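Local coordinates for protein 2-oxoglutarate-dependent dioxygenase DAO (Oryza sativa subsp. indica, PDB 6KUN) that probably catalyses the iron- and 2-oxoglutarate-dependent oxidation of the plant hormone indole-3-acetic acid to inactive 2-oxoindole-3-acetic acid, at residues K64-Y76 with P84-A96. Numbering follows the deposited sequence.
Sequences KRRNADIIPGSGY and PLYEAFGLCDAAA
Glu87 OE2 takes two donors from opposite faces of its carboxylate plane: Lys64 NZ at 2.8 Å, a salt bridge on the syn side but tilted 33° out of the plane, and Tyr76 OH at 2.5 Å. Lys64 NZ also hydrogen-bonds Phe57 O, while Glu87 OE1 has a salt bridge to Arg157 and a hydrogen bond with Asn159, so both carboxylate oxygens are engaged. With CG between the backbone N and carbonyl carbon and the chain extended beyond it, Glu87 brings OE2 to the edge of the Tyr76 ring, whose face lies under Lys64 CB. Antiparallel pairing follows: Gly75 N gives to Gly90 O at 2.8 Å, and Gly90 N returns a nearly straight bond (170°) to Gly75 O. Just past this pair, Cys92 N donates to a side-chain acceptor, Ser74 OG, at 2.8 Å. Tyr76 turns its edge to the face of Phe89; the centroids lie 5.1 Å apart with planes at 60°, and Tyr76 CD1 sits 3.6 Å from Phe89 CZ. Asn67 CB meets the edge of Phe89. Strand 75-77 is an outermost strand of the main jelly-roll sheet within this chain, hairpinned to strand 86-92. The shared carboxylate oxygen ties helix 61-66 to both strands, and its paired donors would probably stabilise Glu87 as the anion.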
loop_
_atom_site.group_PDB
_atom_site.type_symbol
_atom_site.label_atom_id
_atom_site.label_comp_id
_atom_site.label_asym_id
_atom_site.label_seq_id
_atom_site.Cartn_x
_atom_site.Cartn_y
_atom_site.Cartn_z
ATOM N N LYS B 64 1.225 -7.546 -24.439
ATOM C CA LYS B 64 -0.150 -7.791 -24.001
ATOM C C LYS B 64 -0.930 -8.610 -25.023
ATOM O O LYS B 64 -1.686 -9.529 -24.654
ATOM C CB LYS B 64 -0.836 -6.450 -23.697
ATOM C CG LYS B 64 -0.033 -5.668 -22.667
ATOM C CD LYS B 64 -0.834 -4.795 -21.692
ATOM C CE LYS B 64 -0.799 -3.345 -22.069
ATOM N NZ LYS B 64 -1.299 -2.408 -21.021
ATOM N N ARG B 65 -0.732 -8.342 -26.314
ATOM C CA ARG B 65 -1.418 -9.142 -27.329
ATOM C C ARG B 65 -0.895 -10.577 -27.367
ATOM O O ARG B 65 -1.657 -11.526 -27.579
ATOM C CB ARG B 65 -1.260 -8.497 -28.706
ATOM C CG ARG B 65 -2.583 -8.100 -29.365
ATOM C CD ARG B 65 -2.893 -8.927 -30.608
ATOM N NE ARG B 65 -2.134 -8.488 -31.776
ATOM C CZ ARG B 65 -2.296 -7.314 -32.387
ATOM N NH1 ARG B 65 -3.184 -6.436 -31.931
ATOM N NH2 ARG B 65 -1.557 -7.012 -33.451
ATOM N N ARG B 66 0.412 -10.759 -27.176
ATOM C CA ARG B 66 0.903 -12.128 -27.053
ATOM C C ARG B 66 0.309 -12.865 -25.849
ATOM O O ARG B 66 0.399 -14.099 -25.787
ATOM C CB ARG B 66 2.424 -12.107 -26.975
ATOM C CG ARG B 66 3.075 -11.672 -28.313
ATOM C CD ARG B 66 4.531 -12.061 -28.420
ATOM N NE ARG B 66 5.379 -11.381 -27.445
ATOM C CZ ARG B 66 5.685 -10.088 -27.484
ATOM N NH1 ARG B 66 5.199 -9.318 -28.455
ATOM N NH2 ARG B 66 6.469 -9.556 -26.547
ATOM N N ASN B 67 -0.326 -12.149 -24.927
ATOM C CA ASN B 67 -0.957 -12.772 -23.777
ATOM C C ASN B 67 -2.436 -13.005 -23.971
ATOM O O ASN B 67 -3.108 -13.446 -23.038
ATOM C CB ASN B 67 -0.707 -11.887 -22.545
ATOM C CG ASN B 67 0.672 -12.102 -21.993
ATOM O OD1 ASN B 67 1.097 -13.250 -21.793
ATOM N ND2 ASN B 67 1.382 -11.006 -21.710
ATOM N N ALA B 68 -2.961 -12.732 -25.158
ATOM C CA ALA B 68 -4.362 -13.039 -25.444
ATOM C C ALA B 68 -4.503 -14.488 -25.859
ATOM O O ALA B 68 -3.727 -14.980 -26.675
ATOM C CB ALA B 68 -4.905 -12.125 -26.540
ATOM N N ASP B 69 -5.492 -15.171 -25.291
ATOM C CA ASP B 69 -5.823 -16.541 -25.663
ATOM C C ASP B 69 -4.692 -17.513 -25.351
ATOM O O ASP B 69 -4.490 -18.511 -26.048
ATOM C CB ASP B 69 -6.212 -16.598 -27.143
ATOM C CG ASP B 69 -7.352 -15.625 -27.483
ATOM O OD1 ASP B 69 -8.463 -15.761 -26.911
ATOM O OD2 ASP B 69 -7.122 -14.706 -28.307
ATOM N N ILE B 70 -3.962 -17.309 -24.253
ATOM C CA ILE B 70 -2.816 -18.183 -24.003
ATOM C C ILE B 70 -3.285 -19.548 -23.546
ATOM O O ILE B 70 -2.579 -20.549 -23.748
ATOM C CB ILE B 70 -1.812 -17.551 -23.014
ATOM C CG1 ILE B 70 -2.503 -16.994 -21.777
ATOM C CG2 ILE B 70 -0.975 -16.483 -23.739
ATOM C CD1 ILE B 70 -1.514 -16.453 -20.703
ATOM N N ILE B 71 -4.444 -19.627 -22.893
ATOM C CA ILE B 71 -5.183 -20.893 -22.780
ATOM C C ILE B 71 -6.617 -20.633 -23.208
ATOM O O ILE B 71 -7.088 -19.486 -23.193
ATOM C CB ILE B 71 -5.160 -21.494 -21.352
ATOM C CG1 ILE B 71 -5.886 -20.594 -20.365
ATOM C CG2 ILE B 71 -3.756 -21.713 -20.860
ATOM C CD1 ILE B 71 -6.018 -21.185 -18.991
ATOM N N PRO B 72 -7.328 -21.664 -23.610
ATOM C CA PRO B 72 -8.594 -21.437 -24.311
ATOM C C PRO B 72 -9.521 -20.545 -23.518
ATOM O O PRO B 72 -9.832 -20.847 -22.364
ATOM C CB PRO B 72 -9.158 -22.855 -24.467
ATOM C CG PRO B 72 -7.959 -23.718 -24.455
ATOM C CD PRO B 72 -7.055 -23.095 -23.429
ATOM N N GLY B 73 -9.900 -19.409 -24.106
ATOM C CA GLY B 73 -10.794 -18.462 -23.463
ATOM C C GLY B 73 -10.165 -17.507 -22.474
ATOM O O GLY B 73 -10.872 -16.652 -21.943
ATOM N N SER B 74 -8.867 -17.609 -22.190
ATOM C CA SER B 74 -8.278 -16.846 -21.100
ATOM C C SER B 74 -7.024 -16.136 -21.586
ATOM O O SER B 74 -6.368 -16.558 -22.528
ATOM C CB SER B 74 -7.934 -17.752 -19.923
ATOM O OG SER B 74 -9.096 -18.213 -19.256
ATOM N N GLY B 75 -6.694 -15.044 -20.900
ATOM C CA GLY B 75 -5.560 -14.223 -21.277
ATOM C C GLY B 75 -5.910 -12.769 -21.217
ATOM O O GLY B 75 -6.865 -12.365 -20.574
ATOM N N TYR B 76 -5.114 -11.964 -21.895
ATOM C CA TYR B 76 -5.351 -10.530 -21.924
ATOM C C TYR B 76 -6.583 -10.180 -22.761
ATOM O O TYR B 76 -6.910 -10.847 -23.740
ATOM C CB TYR B 76 -4.103 -9.834 -22.489
ATOM C CG TYR B 76 -4.234 -8.351 -22.617
ATOM C CD1 TYR B 76 -4.140 -7.536 -21.510
ATOM C CD2 TYR B 76 -4.440 -7.759 -23.838
ATOM C CE1 TYR B 76 -4.254 -6.172 -21.618
ATOM C CE2 TYR B 76 -4.555 -6.394 -23.962
ATOM C CZ TYR B 76 -4.465 -5.612 -22.872
ATOM O OH TYR B 76 -4.595 -4.251 -22.986
ATOM N N PRO B 84 -13.835 0.512 -22.867
ATOM C CA PRO B 84 -13.088 1.664 -23.384
ATOM C C PRO B 84 -11.849 1.973 -22.549
ATOM O O PRO B 84 -10.741 2.012 -23.082
ATOM C CB PRO B 84 -14.099 2.807 -23.281
ATOM C CG PRO B 84 -14.998 2.416 -22.159
ATOM C CD PRO B 84 -15.077 0.914 -22.185
ATOM N N LEU B 85 -12.043 2.192 -21.252
ATOM C CA LEU B 85 -10.970 2.487 -20.380
ATOM C C LEU B 85 -10.510 1.222 -19.600
ATOM O O LEU B 85 -9.628 1.287 -18.790
ATOM C CB LEU B 85 -11.362 3.595 -19.432
ATOM C CG LEU B 85 -11.739 5.018 -19.859
ATOM C CD1 LEU B 85 -11.857 5.903 -18.644
ATOM C CD2 LEU B 85 -10.804 5.623 -20.870
ATOM N N TYR B 86 -11.131 0.088 -19.881
ATOM C CA TYR B 86 -10.956 -1.150 -19.133
ATOM C C TYR B 86 -10.100 -2.133 -19.913
ATOM O O TYR B 86 -10.304 -2.318 -21.113
ATOM C CB TYR B 86 -12.319 -1.763 -18.817
ATOM C CG TYR B 86 -12.279 -3.127 -18.161
ATOM C CD1 TYR B 86 -11.795 -3.284 -16.866
ATOM C CD2 TYR B 86 -12.734 -4.252 -18.822
ATOM C CE1 TYR B 86 -11.760 -4.516 -16.261
ATOM C CE2 TYR B 86 -12.706 -5.504 -18.213
ATOM C CZ TYR B 86 -12.214 -5.621 -16.929
ATOM O OH TYR B 86 -12.169 -6.832 -16.289
ATOM N N GLU B 87 -9.117 -2.723 -19.235
ATOM C CA GLU B 87 -8.336 -3.830 -19.773
ATOM C C GLU B 87 -8.102 -4.819 -18.639
ATOM O O GLU B 87 -8.217 -4.477 -17.460
ATOM C CB GLU B 87 -7.024 -3.361 -20.410
ATOM C CG GLU B 87 -5.950 -2.912 -19.445
ATOM C CD GLU B 87 -4.787 -2.217 -20.158
ATOM O OE1 GLU B 87 -4.606 -0.997 -19.932
ATOM O OE2 GLU B 87 -4.051 -2.876 -20.949
ATOM N N ALA B 88 -7.794 -6.053 -19.001
ATOM C CA ALA B 88 -7.747 -7.070 -17.974
ATOM C C ALA B 88 -7.017 -8.304 -18.463
ATOM O O ALA B 88 -6.777 -8.484 -19.660
ATOM C CB ALA B 88 -9.160 -7.456 -17.520
ATOM N N PHE B 89 -6.649 -9.138 -17.486
ATOM C CA PHE B 89 -6.151 -10.492 -17.689
ATOM C C PHE B 89 -7.081 -11.403 -16.921
ATOM O O PHE B 89 -7.294 -11.182 -15.715
ATOM C CB PHE B 89 -4.720 -10.683 -17.137
ATOM C CG PHE B 89 -3.661 -9.915 -17.863
ATOM C CD1 PHE B 89 -3.429 -8.577 -17.583
ATOM C CD2 PHE B 89 -2.824 -10.568 -18.767
ATOM C CE1 PHE B 89 -2.402 -7.877 -18.220
ATOM C CE2 PHE B 89 -1.801 -9.888 -19.414
ATOM C CZ PHE B 89 -1.581 -8.552 -19.146
ATOM N N GLY B 90 -7.647 -12.392 -17.594
ATOM C CA GLY B 90 -8.545 -13.344 -16.972
ATOM C C GLY B 90 -8.073 -14.770 -17.143
ATOM O O GLY B 90 -7.482 -15.126 -18.175
ATOM N N LEU B 91 -8.383 -15.588 -16.151
ATOM C CA LEU B 91 -7.964 -16.980 -16.068
ATOM C C LEU B 91 -9.150 -17.813 -15.623
ATOM O O LEU B 91 -9.631 -17.666 -14.504
ATOM C CB LEU B 91 -6.810 -17.141 -15.099
ATOM C CG LEU B 91 -6.130 -18.504 -14.983
ATOM C CD1 LEU B 91 -5.189 -18.409 -13.749
ATOM C CD2 LEU B 91 -6.996 -19.698 -14.865
ATOM N N CYS B 92 -9.599 -18.678 -16.504
ATOM C CA CYS B 92 -10.580 -19.746 -16.269
ATOM C C CYS B 92 -9.966 -21.042 -16.795
ATOM O O CYS B 92 -9.458 -21.051 -17.926
ATOM C CB CYS B 92 -11.879 -19.436 -17.016
ATOM S SG CYS B 92 -13.287 -20.355 -16.425
ATOM N N ASP B 93 -9.958 -22.125 -16.003
ATOM C CA ASP B 93 -10.603 -22.310 -14.693
ATOM C C ASP B 93 -9.576 -22.186 -13.562
ATOM O O ASP B 93 -8.691 -22.997 -13.433
ATOM C CB ASP B 93 -11.293 -23.713 -14.672
ATOM C CG ASP B 93 -11.959 -24.043 -13.345
ATOM O OD1 ASP B 93 -11.916 -23.234 -12.396
ATOM O OD2 ASP B 93 -12.562 -25.134 -13.238
ATOM N N ALA B 94 -9.703 -21.131 -12.741
ATOM C CA ALA B 94 -8.699 -20.843 -11.736
ATOM C C ALA B 94 -8.739 -21.797 -10.556
ATOM O O ALA B 94 -7.873 -21.707 -9.692
ATOM C CB ALA B 94 -8.842 -19.405 -11.243
ATOM N N ALA B 95 -9.730 -22.690 -10.484
ATOM C CA ALA B 95 -9.739 -23.743 -9.485
ATOM C C ALA B 95 -9.092 -25.006 -9.998
ATOM O O ALA B 95 -8.911 -25.958 -9.223
ATOM C CB ALA B 95 -11.163 -24.053 -9.027
ATOM N N ALA B 96 -8.722 -25.023 -11.283
ATOM C CA ALA B 96 -8.119 -26.178 -11.942
ATOM C C ALA B 96 -6.612 -26.014 -12.003
ATOM O O ALA B 96 -6.113 -25.135 -12.745
ATOM C CB ALA B 96 -8.704 -26.326 -13.352
HETATM O O HOH W 1 -9.087 -22.498 -20.171
#